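Local coordinates for particle-associated glycoside hydrolase (Acinetobacter phage Fri1, PDB 6C72), which probably degrades the capsular polysaccharide of Acinetobacter baumannii, acting as a trimeric tailspike depolymerase when the phage enters its host, at residues L97-L102 with Q129-H134; G178-S183 with N203-G208; T111-C116 with A137-K142; W233-G238 with N261-D266; G51-L56 with A92-L97. All coordinates share one frame; numbering follows the deposited sequence.

Contact 1 (L97-L102 with Q129-H134); sequences LRAELL and QLPKGH. With ZN (zinc ion), chain D.
At the first turns of the parallel beta-helix, the loop 97-102 runs at a slant across the chain entering strand 133-140, where E100 and L101 meet K132, G133 and H134. Two backbone hydrogen bonds join them: E100 N gives to K132 O over 2.8 Å, and H134 N gives to L101 O over 2.8 Å, the latter almost straight at 178°. Between these bonds G133 CA passes 3.8 Å from E100 CA; E100 N and L101 N fill the place of a CB, which is why glycine fits, and its phi of 121° is easy for it. Upstream, P131 offers a rigid apolar surface: A99 CB rests 3.6 Å from P131 CG, and L97 CD2 reaches P131 CD at 3.7 Å. The side chains of E100 and K132 run alongside each other in the same direction. E100 OE1 stays 4.0 Å from K132 NZ, beyond a salt bridge; K132 NZ also has a weak hydrogen bond to D152. A water accepts from L101 N and donates to R98 O and H134 O, bridging both segments. H134 is fixed at both ring nitrogens, ND1 by H182 and NE2 by a zinc ion at 2.0 Å, while L101 O lies in plane at the ring edge. The other ligands found are three waters, consistent with zinc held at the surface of the beta-helix rather than one that builds the fold.

Contact 2 (G178-S183 with N203-G208); sequences GTFWHS and NLKMLG
L207 lays its side chain alongside H182, both pointing the same way, with CB over one face of the imidazole in a CH-pi contact: L207 CB stands 4.0 Å from the ring centroid of H182, 27° off the normal. On the same side of the sheet, F180 and K205 slant across each other, and L207 CD1 comes within 3.7 Å of F180 CD1. The opposite side belongs to W181 and M206, which run together in one direction. M206 is extended to SD and then turns at chi3 (102°), bringing CE to 3.6 Å from W181 CE3. L204 approaches the same indole obliquely, its CD2 being 3.8 Å from W181 CE3, while its CD1 sits at the edge in the ring plane. Parallel pairing of strands 179-182 and 204-207 sets this alternation. K205 N gives to T179 O at 3.0 Å, W181 N to K205 O at 2.8 Å, and L207 N to W181 O at 3.2 Å, the last from above the carbonyl plane. Beyond the pair, H134 stacks on F180. The two sides thus differ in chemistry: large apolar groups suit the W181 side, within the beta-helix, where the indole NE1 is satisfied by A137 O, whereas on the other side L207 covers the face of an imidazole whose nitrogens are held by H134 and S209 O.

Contact 3 (T111-C116 with A137-K142); sequences TILQKC and AKAMAK
The carboxamide of Q114 docks on the backbone of M140 through both of its polar atoms. OE1 accepts from M140 N at 2.6 Å and NE2 gives to M140 O at 3.1 Å, each bond close to straight (173°) and each using an in-plane lone pair of the accepting carbonyl. With M140 O only 4° out of the amide plane, the two bonds together fix the rotation of the group. Q114 reaches this edge because its chain, set off from the helix with CG opposite the backbone N (chi1 -167°), bends at chi2. OE1 accepts a second hydrogen bond from a water at 2.6 Å, and that water also donates to K138 O at 2.8 Å. Glutamine fits here because it can answer an N-H and a C=O at once, much as a neighbouring backbone would. The helix 110-122 thus lies against strand 133-140 near the N-terminal end of the beta-helix, consistent with the helical caps found on many parallel beta-helices. One residue earlier on the helix, L113 turns its CD2 branch to the strand, 3.7 Å from A137 O and 3.9 Å from A139 CB; the small alanines let the leucine come close. K142 crosses Q114 at about a right angle, its NZ 3.8 Å from Q114 NE2. D118 serves both nitrogens, in a salt bridge with K142 NZ and a hydrogen bond from Q114 NE2. K142 NZ also bonds to S156 OG of the third subunit, and K138 NZ forms salt bridges with D185 of its own chain and with E160 of the third subunit.

Contact 4 (W233-G238 with N261-D266); sequences WVDTSG and NCNFLD
D235 OD1 is gripped twice: N263 ND2 gives to it at 2.8 Å, and a water donates as well. The amide N-H comes from above the carboxylate plane, and the two planes stand 73° apart although the side chains run together. N263 OD1 is hydrogen-bonded to T286 on the next strand, which fixes the turn of the amide. Farther along, S237 OG gives to D266 OD1 at 2.7 Å on the syn side of the carboxylate, while D266 O accepts from G238 N. Backbone bonds of parallel strands lie between these ends: N263 N gives to V234 O at 2.9 Å, T236 N to N263 O at 2.9 Å, and L265 N to T236 O at 2.8 Å. T236 OG1, set between its own backbone N and carbonyl carbon (chi1 59°), points at the edge of the F264 ring and lies 3.5 Å from CD1. At the other end W233 and N261 stack, ring and amide planes 13° apart. N261 CB sits over the six-membered ring of W233, 3.5 Å from its centroid and almost on the normal. Asparagine suits this corner because it tolerates the positive phi found there and has an amide narrow and flat enough to lie against an indole. Its OD1 takes bonds from N284 and from S228 of the second subunit. Side chains stacked in register from one coil to the next, at strand and corner alike, are typical of the parallel beta-helix, the fold of many phage tailspikes.

Contact 5 (G51-L56 with A92-L97); sequences GGATYL and ATQAGL
The flat carboxamide of Q94 has G52 O in its own plane, at the N-H edge, while A53 CB comes over the amide at its NE2 end, 3.5 Å from that atom; the ring of Y55, the second flat group, has a water in plane at its hydroxyl edge. Here the mixed sheet of the N-terminal domain, through the chain leading into strand 54-58, meets the 3-10 turn 92-95 that follows the first strand of the beta-helix. Q94 NE2 points straight at G52 O (178°) and hydrogen-bonds to it, although the 2.5 Å separation is unusually short and its exact length is doubtful. The rest of the side chain is extended beyond CG, so a glutamine is long enough to carry its amide past G51; its CG packs 3.4 Å from G51 O on the way. The far end of the amide is held too, because OE1 accepts from H91 N, so both ends of the carboxamide are fixed. H91 is itself a zinc ligand in a structure of this protein. Glycine suits position 51, where phi is 96° and T93 O takes up the place of a CB: T93 OG1 is 3.4 Å from G51 N, but the angle is too poor for a hydrogen bond. Within the turn A95 N bonds to A92 O and G96 N to T93 O; Q94 O is bonded instead through a water to Y55. The tyrosine hydroxyl gives to that water at 2.8 Å, and the same water donates to Q94 O, also at 2.8 Å.

In the fold
From the N terminus, contact 5 comes first: it closes the loop from 51 to 97 and joins the N-terminal mixed-sheet domain to the entry of the beta-helix. Contact 1 then starts from L97, which it shares with contact 5, and closes the excursion that includes helix 110-122. Contact 3 opens inside that excursion and ends beyond it, so contacts 1 and 3 cross; both use strand 133-140, tying loop and helix to the same strand. Contacts 2 and 4 follow in series, each closing one coil. Strand 179-182 pairs with 133-140, and 204-207 with 234-237, so contacts 1, 2 and 4 step along neighbouring strands towards the middle of the chain.

Contact 1 (L97-L102 with Q129-H134)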
# COMPACT_ATOMS: atom_id res chain seq x y z
N LEU A 97 11.29 41.34 -13.63
CA LEU A 97 10.39 40.59 -14.50
C LEU A 97 9.08 41.36 -14.70
O LEU A 97 8.50 41.88 -13.75
CB LEU A 97 10.13 39.21 -13.91
CG LEU A 97 9.39 38.24 -14.83
CD1 LEU A 97 10.25 37.00 -15.04
CD2 LEU A 97 8.05 37.88 -14.24
N ARG A 98 8.62 41.45 -15.95
CA ARG A 98 7.42 42.21 -16.24
C ARG A 98 6.19 41.34 -16.01
O ARG A 98 6.07 40.25 -16.58
CB ARG A 98 7.44 42.73 -17.69
CG ARG A 98 8.35 43.94 -17.94
CD ARG A 98 8.36 44.36 -19.43
NE ARG A 98 7.06 44.84 -19.89
CZ ARG A 98 6.80 45.29 -21.13
NH1 ARG A 98 7.76 45.32 -22.05
NH2 ARG A 98 5.57 45.72 -21.43
N ALA A 99 5.27 41.83 -15.18
CA ALA A 99 4.10 41.05 -14.75
C ALA A 99 2.89 41.28 -15.66
O ALA A 99 2.85 42.22 -16.46
CB ALA A 99 3.72 41.39 -13.31
N GLU A 100 1.91 40.40 -15.52
CA GLU A 100 0.59 40.51 -16.15
C GLU A 100 0.67 40.76 -17.66
O GLU A 100 -0.19 41.41 -18.24
CB GLU A 100 -0.24 41.61 -15.49
CG GLU A 100 -0.31 41.47 -14.00
CD GLU A 100 -1.74 41.48 -13.51
OE1 GLU A 100 -2.43 40.44 -13.65
OE2 GLU A 100 -2.18 42.54 -12.99
N LEU A 101 1.71 40.24 -18.30
CA LEU A 101 1.82 40.35 -19.75
C LEU A 101 0.86 39.38 -20.42
O LEU A 101 0.51 38.33 -19.87
CB LEU A 101 3.26 40.10 -20.18
CG LEU A 101 4.23 41.22 -19.78
CD1 LEU A 101 5.65 40.94 -20.24
CD2 LEU A 101 3.75 42.57 -20.34
N LEU A 102 0.40 39.74 -21.61
CA LEU A 102 -0.43 38.84 -22.41
C LEU A 102 0.45 37.92 -23.25
O LEU A 102 1.65 38.15 -23.43
CB LEU A 102 -1.39 39.64 -23.29
CG LEU A 102 -2.25 40.60 -22.47
CD1 LEU A 102 -3.04 41.55 -23.36
CD2 LEU A 102 -3.16 39.79 -21.55
N GLN A 129 8.73 33.29 -6.59
CA GLN A 129 7.32 33.54 -6.87
C GLN A 129 7.19 34.22 -8.23
O GLN A 129 7.87 35.21 -8.50
CB GLN A 129 6.72 34.43 -5.77
CG GLN A 129 5.26 34.77 -5.98
CD GLN A 129 4.34 33.56 -5.79
OE1 GLN A 129 4.44 32.83 -4.79
NE2 GLN A 129 3.44 33.34 -6.75
N LEU A 130 6.37 33.67 -9.07
CA LEU A 130 6.05 34.32 -10.32
C LEU A 130 4.73 35.06 -10.19
O LEU A 130 3.85 34.63 -9.45
CB LEU A 130 5.95 33.33 -11.48
CG LEU A 130 7.21 32.53 -11.74
CD1 LEU A 130 7.04 31.59 -12.93
CD2 LEU A 130 8.40 33.48 -11.94
N PRO A 131 4.55 36.19 -10.86
CA PRO A 131 3.26 36.88 -10.84
C PRO A 131 2.31 36.23 -11.84
O PRO A 131 2.66 35.31 -12.56
CB PRO A 131 3.63 38.30 -11.26
CG PRO A 131 4.73 38.08 -12.25
CD PRO A 131 5.53 36.90 -11.71
N LYS A 132 1.11 36.77 -11.92
CA LYS A 132 0.22 36.40 -13.01
C LYS A 132 0.78 36.95 -14.33
O LYS A 132 1.60 37.86 -14.36
CB LYS A 132 -1.18 36.95 -12.76
CG LYS A 132 -1.88 36.34 -11.56
CD LYS A 132 -3.34 36.69 -11.53
CE LYS A 132 -3.54 38.11 -11.06
NZ LYS A 132 -4.95 38.47 -11.23
N GLY A 133 0.33 36.35 -15.42
CA GLY A 133 0.70 36.78 -16.76
C GLY A 133 1.37 35.66 -17.54
O GLY A 133 1.66 34.59 -17.02
N HIS A 134 1.60 35.96 -18.82
CA HIS A 134 2.38 35.07 -19.68
C HIS A 134 3.85 35.46 -19.57
O HIS A 134 4.19 36.64 -19.64
CB HIS A 134 1.90 35.15 -21.13
CG HIS A 134 0.56 34.53 -21.36
ND1 HIS A 134 0.40 33.27 -21.90
CD2 HIS A 134 -0.69 34.98 -21.07
CE1 HIS A 134 -0.89 32.99 -21.97
NE2 HIS A 134 -1.57 34.00 -21.47
ZN ZN D . -3.54 34.25 -21.34
O HOH W 1 3.61 38.34 -17.20
O HOH W 2 -4.72 35.29 -22.82
O HOH W 3 -4.44 31.95 -21.84
O HOH W 4 -3.90 35.49 -19.82

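Contact 2 (G178-S183 with N203-G208)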
# COMPACT_ATOMS: atom_id res chain seq x y z
N GLY A 178 -3.23 31.65 -13.11
CA GLY A 178 -2.95 33.02 -13.49
C GLY A 178 -1.57 33.19 -14.10
O GLY A 178 -1.30 34.17 -14.79
N THR A 179 -0.68 32.24 -13.84
CA THR A 179 0.67 32.26 -14.38
C THR A 179 0.75 31.28 -15.54
O THR A 179 0.42 30.10 -15.37
CB THR A 179 1.69 31.91 -13.29
OG1 THR A 179 1.55 32.82 -12.20
CG2 THR A 179 3.12 31.98 -13.83
N PHE A 180 1.18 31.76 -16.71
CA PHE A 180 1.36 30.92 -17.89
C PHE A 180 2.82 30.97 -18.30
O PHE A 180 3.29 31.97 -18.85
CB PHE A 180 0.45 31.37 -19.03
CG PHE A 180 -1.01 31.31 -18.70
CD1 PHE A 180 -1.72 30.13 -18.86
CD2 PHE A 180 -1.68 32.45 -18.24
CE1 PHE A 180 -3.07 30.08 -18.54
CE2 PHE A 180 -3.03 32.40 -17.93
CZ PHE A 180 -3.72 31.23 -18.08
N TRP A 181 3.52 29.86 -18.09
CA TRP A 181 4.98 29.81 -18.19
C TRP A 181 5.37 29.16 -19.52
O TRP A 181 5.10 27.98 -19.74
CB TRP A 181 5.54 29.06 -17.00
CG TRP A 181 7.01 29.16 -16.82
CD1 TRP A 181 7.87 29.94 -17.50
CD2 TRP A 181 7.80 28.40 -15.89
NE1 TRP A 181 9.15 29.74 -17.06
CE2 TRP A 181 9.14 28.80 -16.06
CE3 TRP A 181 7.51 27.42 -14.93
CZ2 TRP A 181 10.19 28.25 -15.32
CZ3 TRP A 181 8.55 26.88 -14.19
CH2 TRP A 181 9.87 27.30 -14.39
N HIS A 182 5.98 29.95 -20.40
CA HIS A 182 6.47 29.49 -21.69
C HIS A 182 7.98 29.46 -21.68
O HIS A 182 8.63 30.03 -20.79
CB HIS A 182 6.04 30.41 -22.85
CG HIS A 182 4.59 30.78 -22.87
ND1 HIS A 182 3.76 30.44 -23.92
CD2 HIS A 182 3.84 31.53 -22.03
CE1 HIS A 182 2.56 30.94 -23.70
NE2 HIS A 182 2.58 31.60 -22.56
N SER A 183 8.55 28.83 -22.70
CA SER A 183 9.98 28.83 -22.93
C SER A 183 10.35 29.90 -23.94
O SER A 183 9.52 30.37 -24.72
CB SER A 183 10.45 27.46 -23.42
OG SER A 183 11.85 27.49 -23.68
N ASN A 203 1.52 25.67 -8.79
CA ASN A 203 0.53 26.74 -8.92
C ASN A 203 0.73 27.54 -10.21
O ASN A 203 0.72 28.77 -10.21
CB ASN A 203 0.56 27.67 -7.70
CG ASN A 203 0.22 26.97 -6.41
OD1 ASN A 203 0.03 25.76 -6.39
ND2 ASN A 203 0.15 27.72 -5.32
N LEU A 204 0.88 26.83 -11.33
CA LEU A 204 0.99 27.52 -12.61
C LEU A 204 0.64 26.57 -13.74
O LEU A 204 0.50 25.36 -13.54
CB LEU A 204 2.40 28.12 -12.81
CG LEU A 204 3.65 27.24 -12.64
CD1 LEU A 204 3.92 26.35 -13.85
CD2 LEU A 204 4.86 28.14 -12.35
N LYS A 205 0.49 27.13 -14.93
CA LYS A 205 0.26 26.38 -16.16
C LYS A 205 1.43 26.60 -17.11
O LYS A 205 1.91 27.73 -17.26
CB LYS A 205 -1.04 26.80 -16.84
CG LYS A 205 -1.36 26.00 -18.08
CD LYS A 205 -2.83 26.07 -18.43
CE LYS A 205 -3.18 25.13 -19.58
NZ LYS A 205 -4.65 25.10 -19.85
N MET A 206 1.89 25.53 -17.75
CA MET A 206 2.97 25.60 -18.72
C MET A 206 2.39 25.40 -20.12
O MET A 206 1.57 24.51 -20.33
CB MET A 206 4.06 24.56 -18.43
CG MET A 206 4.66 24.66 -17.01
SD MET A 206 5.92 23.41 -16.59
CE MET A 206 7.44 24.32 -16.76
N LEU A 207 2.80 26.25 -21.06
CA LEU A 207 2.27 26.25 -22.41
C LEU A 207 3.38 26.01 -23.42
O LEU A 207 4.50 26.49 -23.26
CB LEU A 207 1.56 27.60 -22.73
CG LEU A 207 0.30 27.86 -21.91
CD1 LEU A 207 -0.26 29.27 -22.17
CD2 LEU A 207 -0.78 26.81 -22.16
N GLY A 208 3.04 25.29 -24.50
CA GLY A 208 4.02 24.92 -25.50
C GLY A 208 4.41 26.02 -26.47
O GLY A 208 5.51 25.96 -27.04
O HOH W 5 -1.37 29.92 -11.74
O HOH W 6 6.74 27.05 -24.42

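Contact 3 (T111-C116 with A137-K142)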
# COMPACT_ATOMS: atom_id res chain seq x y z
N THR A 111 16.87 35.51 -18.84
CA THR A 111 17.98 35.92 -18.00
C THR A 111 17.51 36.35 -16.62
O THR A 111 18.12 36.01 -15.60
CB THR A 111 18.77 37.03 -18.69
OG1 THR A 111 19.31 36.53 -19.92
CG2 THR A 111 19.91 37.52 -17.81
N ILE A 112 16.38 37.07 -16.55
CA ILE A 112 15.90 37.58 -15.27
C ILE A 112 15.46 36.43 -14.38
O ILE A 112 15.84 36.38 -13.20
CB ILE A 112 14.75 38.59 -15.49
CG1 ILE A 112 15.29 39.88 -16.10
CG2 ILE A 112 14.00 38.84 -14.18
CD1 ILE A 112 14.21 40.79 -16.59
N LEU A 113 14.67 35.50 -14.91
CA LEU A 113 14.17 34.39 -14.09
C LEU A 113 15.31 33.51 -13.61
O LEU A 113 15.33 33.09 -12.45
CB LEU A 113 13.14 33.56 -14.86
CG LEU A 113 12.54 32.36 -14.11
CD1 LEU A 113 11.95 32.78 -12.78
CD2 LEU A 113 11.49 31.63 -14.96
N GLN A 114 16.29 33.26 -14.48
CA GLN A 114 17.44 32.45 -14.10
C GLN A 114 18.22 33.12 -12.98
O GLN A 114 18.77 32.44 -12.11
CB GLN A 114 18.34 32.19 -15.30
CG GLN A 114 19.37 31.10 -15.04
CD GLN A 114 18.71 29.76 -14.74
OE1 GLN A 114 18.00 29.21 -15.58
NE2 GLN A 114 18.93 29.26 -13.53
N LYS A 115 18.30 34.45 -13.00
CA LYS A 115 18.95 35.17 -11.92
C LYS A 115 18.25 34.92 -10.59
O LYS A 115 18.90 34.78 -9.55
CB LYS A 115 18.97 36.67 -12.23
CG LYS A 115 20.18 37.16 -12.91
CD LYS A 115 20.25 38.67 -12.72
CE LYS A 115 20.52 39.40 -14.02
NZ LYS A 115 21.96 39.27 -14.36
N CYS A 116 16.92 34.89 -10.61
CA CYS A 116 16.16 34.67 -9.39
C CYS A 116 16.41 33.27 -8.83
O CYS A 116 16.68 33.10 -7.64
CB CYS A 116 14.67 34.90 -9.64
SG CYS A 116 14.26 36.62 -10.12
N ALA A 137 10.31 32.53 -20.58
CA ALA A 137 11.57 32.49 -19.85
C ALA A 137 11.88 31.06 -19.42
O ALA A 137 11.21 30.53 -18.53
CB ALA A 137 11.51 33.39 -18.61
N LYS A 138 12.90 30.45 -20.01
CA LYS A 138 13.26 29.10 -19.63
C LYS A 138 14.20 29.16 -18.45
O LYS A 138 14.98 30.10 -18.31
CB LYS A 138 13.87 28.31 -20.79
CG LYS A 138 15.17 28.79 -21.30
CD LYS A 138 15.63 27.90 -22.45
CE LYS A 138 17.05 28.22 -22.87
NZ LYS A 138 17.60 27.18 -23.80
N ALA A 139 14.09 28.19 -17.56
CA ALA A 139 14.82 28.21 -16.30
C ALA A 139 15.48 26.86 -16.07
O ALA A 139 14.91 25.80 -16.37
CB ALA A 139 13.91 28.54 -15.12
N MET A 140 16.69 26.93 -15.57
CA MET A 140 17.40 25.76 -15.07
C MET A 140 17.13 25.69 -13.58
O MET A 140 17.41 26.66 -12.85
CB MET A 140 18.88 25.89 -15.39
CG MET A 140 19.72 24.68 -15.13
SD MET A 140 21.43 24.89 -15.74
CE MET A 140 21.11 25.48 -17.40
N ALA A 141 16.52 24.59 -13.13
CA ALA A 141 16.25 24.42 -11.70
C ALA A 141 17.57 24.31 -10.93
O ALA A 141 18.59 23.83 -11.43
CB ALA A 141 15.39 23.18 -11.46
N LYS A 142 17.53 24.78 -9.69
CA LYS A 142 18.66 24.69 -8.78
C LYS A 142 18.17 24.09 -7.46
O LYS A 142 17.00 24.19 -7.12
CB LYS A 142 19.30 26.07 -8.56
CG LYS A 142 19.81 26.72 -9.85
CD LYS A 142 20.76 25.79 -10.61
CE LYS A 142 20.97 26.21 -12.06
NZ LYS A 142 21.90 27.38 -12.19
O HOH W 7 17.70 29.45 -18.15

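Contact 4 (W233-G238 with N261-D266)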
# COMPACT_ATOMS: atom_id res chain seq x y z
N TRP A 233 -0.46 21.25 -8.37
CA TRP A 233 -1.34 22.20 -9.07
C TRP A 233 -0.63 22.81 -10.28
O TRP A 233 -0.52 24.03 -10.42
CB TRP A 233 -1.85 23.27 -8.12
CG TRP A 233 -2.64 22.72 -7.00
CD1 TRP A 233 -2.24 22.58 -5.70
CD2 TRP A 233 -4.00 22.25 -7.06
NE1 TRP A 233 -3.26 22.04 -4.94
CE2 TRP A 233 -4.34 21.82 -5.75
CE3 TRP A 233 -4.94 22.12 -8.08
CZ2 TRP A 233 -5.60 21.29 -5.44
CZ3 TRP A 233 -6.19 21.60 -7.78
CH2 TRP A 233 -6.50 21.19 -6.47
N VAL A 234 -0.13 21.94 -11.15
CA VAL A 234 0.52 22.34 -12.39
C VAL A 234 -0.19 21.66 -13.55
O VAL A 234 -0.38 20.44 -13.54
CB VAL A 234 2.02 22.00 -12.39
CG1 VAL A 234 2.56 22.06 -13.81
CG2 VAL A 234 2.77 22.97 -11.51
N ASP A 235 -0.56 22.45 -14.56
CA ASP A 235 -1.06 21.93 -15.82
C ASP A 235 0.00 22.14 -16.89
O ASP A 235 0.83 23.05 -16.78
CB ASP A 235 -2.36 22.64 -16.23
CG ASP A 235 -3.52 22.37 -15.25
OD1 ASP A 235 -3.33 21.63 -14.26
OD2 ASP A 235 -4.63 22.89 -15.49
N THR A 236 0.02 21.26 -17.88
CA THR A 236 0.89 21.41 -19.04
C THR A 236 0.07 21.18 -20.30
O THR A 236 -0.73 20.24 -20.36
CB THR A 236 2.10 20.45 -19.01
OG1 THR A 236 1.64 19.09 -18.97
CG2 THR A 236 2.99 20.72 -17.80
N SER A 237 0.28 22.02 -21.31
CA SER A 237 -0.54 21.92 -22.51
C SER A 237 0.23 22.43 -23.72
O SER A 237 0.89 23.47 -23.65
CB SER A 237 -1.84 22.73 -22.36
OG SER A 237 -2.48 22.86 -23.61
N GLY A 238 0.14 21.69 -24.82
CA GLY A 238 0.61 22.15 -26.11
C GLY A 238 2.06 21.86 -26.44
O GLY A 238 2.57 22.41 -27.42
N ASN A 261 -2.32 16.69 -8.03
CA ASN A 261 -3.23 17.72 -8.54
C ASN A 261 -2.67 18.37 -9.80
O ASN A 261 -2.78 19.57 -9.99
CB ASN A 261 -3.53 18.77 -7.48
CG ASN A 261 -4.22 18.19 -6.26
OD1 ASN A 261 -5.26 17.54 -6.38
ND2 ASN A 261 -3.63 18.39 -5.08
N CYS A 262 -2.00 17.58 -10.64
CA CYS A 262 -1.43 18.06 -11.88
C CYS A 262 -2.22 17.53 -13.07
O CYS A 262 -2.77 16.44 -13.02
CB CYS A 262 0.05 17.66 -12.01
SG CYS A 262 1.16 18.46 -10.81
N ASN A 263 -2.27 18.31 -14.14
CA ASN A 263 -2.99 17.91 -15.34
C ASN A 263 -2.04 17.99 -16.52
O ASN A 263 -1.70 19.09 -16.98
CB ASN A 263 -4.22 18.78 -15.57
CG ASN A 263 -5.20 18.69 -14.43
OD1 ASN A 263 -5.80 17.64 -14.22
ND2 ASN A 263 -5.39 19.78 -13.70
N PHE A 264 -1.61 16.84 -17.00
CA PHE A 264 -0.72 16.78 -18.15
C PHE A 264 -1.60 16.60 -19.39
O PHE A 264 -2.10 15.51 -19.67
CB PHE A 264 0.31 15.67 -17.95
CG PHE A 264 1.04 15.79 -16.63
CD1 PHE A 264 2.07 16.70 -16.47
CD2 PHE A 264 0.67 15.02 -15.54
CE1 PHE A 264 2.74 16.82 -15.26
CE2 PHE A 264 1.34 15.14 -14.33
CZ PHE A 264 2.38 16.04 -14.20
N LEU A 265 -1.82 17.70 -20.11
CA LEU A 265 -2.82 17.71 -21.17
C LEU A 265 -2.15 17.49 -22.52
O LEU A 265 -1.13 16.81 -22.60
CB LEU A 265 -3.61 19.02 -21.16
CG LEU A 265 -4.20 19.42 -19.80
CD1 LEU A 265 -4.93 20.77 -19.91
CD2 LEU A 265 -5.14 18.35 -19.26
N ASP A 266 -2.71 18.10 -23.57
CA ASP A 266 -2.33 17.75 -24.93
C ASP A 266 -0.85 18.00 -25.16
O ASP A 266 -0.30 19.02 -24.74
CB ASP A 266 -3.16 18.55 -25.94
CG ASP A 266 -2.98 20.05 -25.77
OD1 ASP A 266 -3.44 20.59 -24.74
OD2 ASP A 266 -2.35 20.69 -26.65
O HOH W 8 -3.43 22.35 -11.82
O HOH W 9 1.09 17.40 -21.10

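Contact 5 (G51-L56 with A92-L97)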
# COMPACT_ATOMS: atom_id res chain seq x y z
N GLY A 51 7.08 44.46 -7.88
CA GLY A 51 8.52 44.40 -7.74
C GLY A 51 9.12 45.18 -6.59
O GLY A 51 10.35 45.18 -6.46
N GLY A 52 8.32 45.85 -5.77
CA GLY A 52 8.86 46.55 -4.63
C GLY A 52 9.62 45.61 -3.71
O GLY A 52 9.34 44.42 -3.63
N ALA A 53 10.62 46.17 -3.01
CA ALA A 53 11.49 45.36 -2.18
C ALA A 53 12.17 46.24 -1.13
O ALA A 53 11.97 47.46 -1.08
CB ALA A 53 12.52 44.61 -3.04
N THR A 54 12.96 45.59 -0.28
CA THR A 54 13.71 46.23 0.79
C THR A 54 15.19 46.01 0.56
O THR A 54 15.63 44.91 0.23
CB THR A 54 13.29 45.67 2.15
OG1 THR A 54 11.91 45.99 2.38
CG2 THR A 54 14.11 46.29 3.27
N TYR A 55 15.97 47.07 0.77
CA TYR A 55 17.40 47.06 0.48
C TYR A 55 18.18 47.58 1.68
O TYR A 55 17.67 48.33 2.51
CB TYR A 55 17.71 47.91 -0.75
CG TYR A 55 16.98 47.45 -2.00
CD1 TYR A 55 15.66 47.83 -2.24
CD2 TYR A 55 17.61 46.66 -2.95
CE1 TYR A 55 14.99 47.42 -3.38
CE2 TYR A 55 16.96 46.24 -4.10
CZ TYR A 55 15.64 46.63 -4.30
OH TYR A 55 14.99 46.22 -5.43
N LEU A 56 19.45 47.17 1.75
CA LEU A 56 20.39 47.65 2.75
C LEU A 56 21.58 48.30 2.05
O LEU A 56 22.13 47.76 1.09
CB LEU A 56 20.88 46.51 3.66
CG LEU A 56 19.86 45.86 4.60
CD1 LEU A 56 20.55 44.85 5.52
CD2 LEU A 56 19.13 46.91 5.40
N ALA A 92 9.94 37.26 -8.52
CA ALA A 92 10.72 37.53 -9.72
C ALA A 92 10.54 38.97 -10.20
O ALA A 92 11.45 39.53 -10.82
CB ALA A 92 10.35 36.54 -10.83
N THR A 93 9.38 39.58 -9.91
CA THR A 93 9.23 40.99 -10.24
C THR A 93 10.28 41.85 -9.55
O THR A 93 10.62 42.94 -10.05
CB THR A 93 7.83 41.47 -9.85
OG1 THR A 93 7.58 41.14 -8.48
CG2 THR A 93 6.76 40.85 -10.75
N GLN A 94 10.82 41.40 -8.42
CA GLN A 94 11.86 42.16 -7.74
C GLN A 94 13.22 42.06 -8.42
O GLN A 94 14.19 42.66 -7.94
CB GLN A 94 11.95 41.72 -6.27
CG GLN A 94 10.66 41.97 -5.49
CD GLN A 94 10.64 41.33 -4.11
OE1 GLN A 94 11.06 40.19 -3.93
NE2 GLN A 94 10.15 42.07 -3.12
N ALA A 95 13.32 41.30 -9.51
CA ALA A 95 14.48 41.33 -10.40
C ALA A 95 14.17 42.00 -11.72
O ALA A 95 15.00 41.95 -12.64
CB ALA A 95 15.01 39.92 -10.65
N GLY A 96 13.00 42.60 -11.86
CA GLY A 96 12.64 43.30 -13.07
C GLY A 96 11.71 42.55 -13.99
O GLY A 96 11.37 43.08 -15.05
N LEU A 97 11.29 41.34 -13.63
CA LEU A 97 10.39 40.59 -14.50
C LEU A 97 9.08 41.36 -14.70
O LEU A 97 8.50 41.88 -13.75
CB LEU A 97 10.13 39.21 -13.91
CG LEU A 97 9.39 38.24 -14.83
CD1 LEU A 97 10.25 37.00 -15.04
CD2 LEU A 97 8.05 37.88 -14.24
O HOH W 10 16.17 44.40 -7.13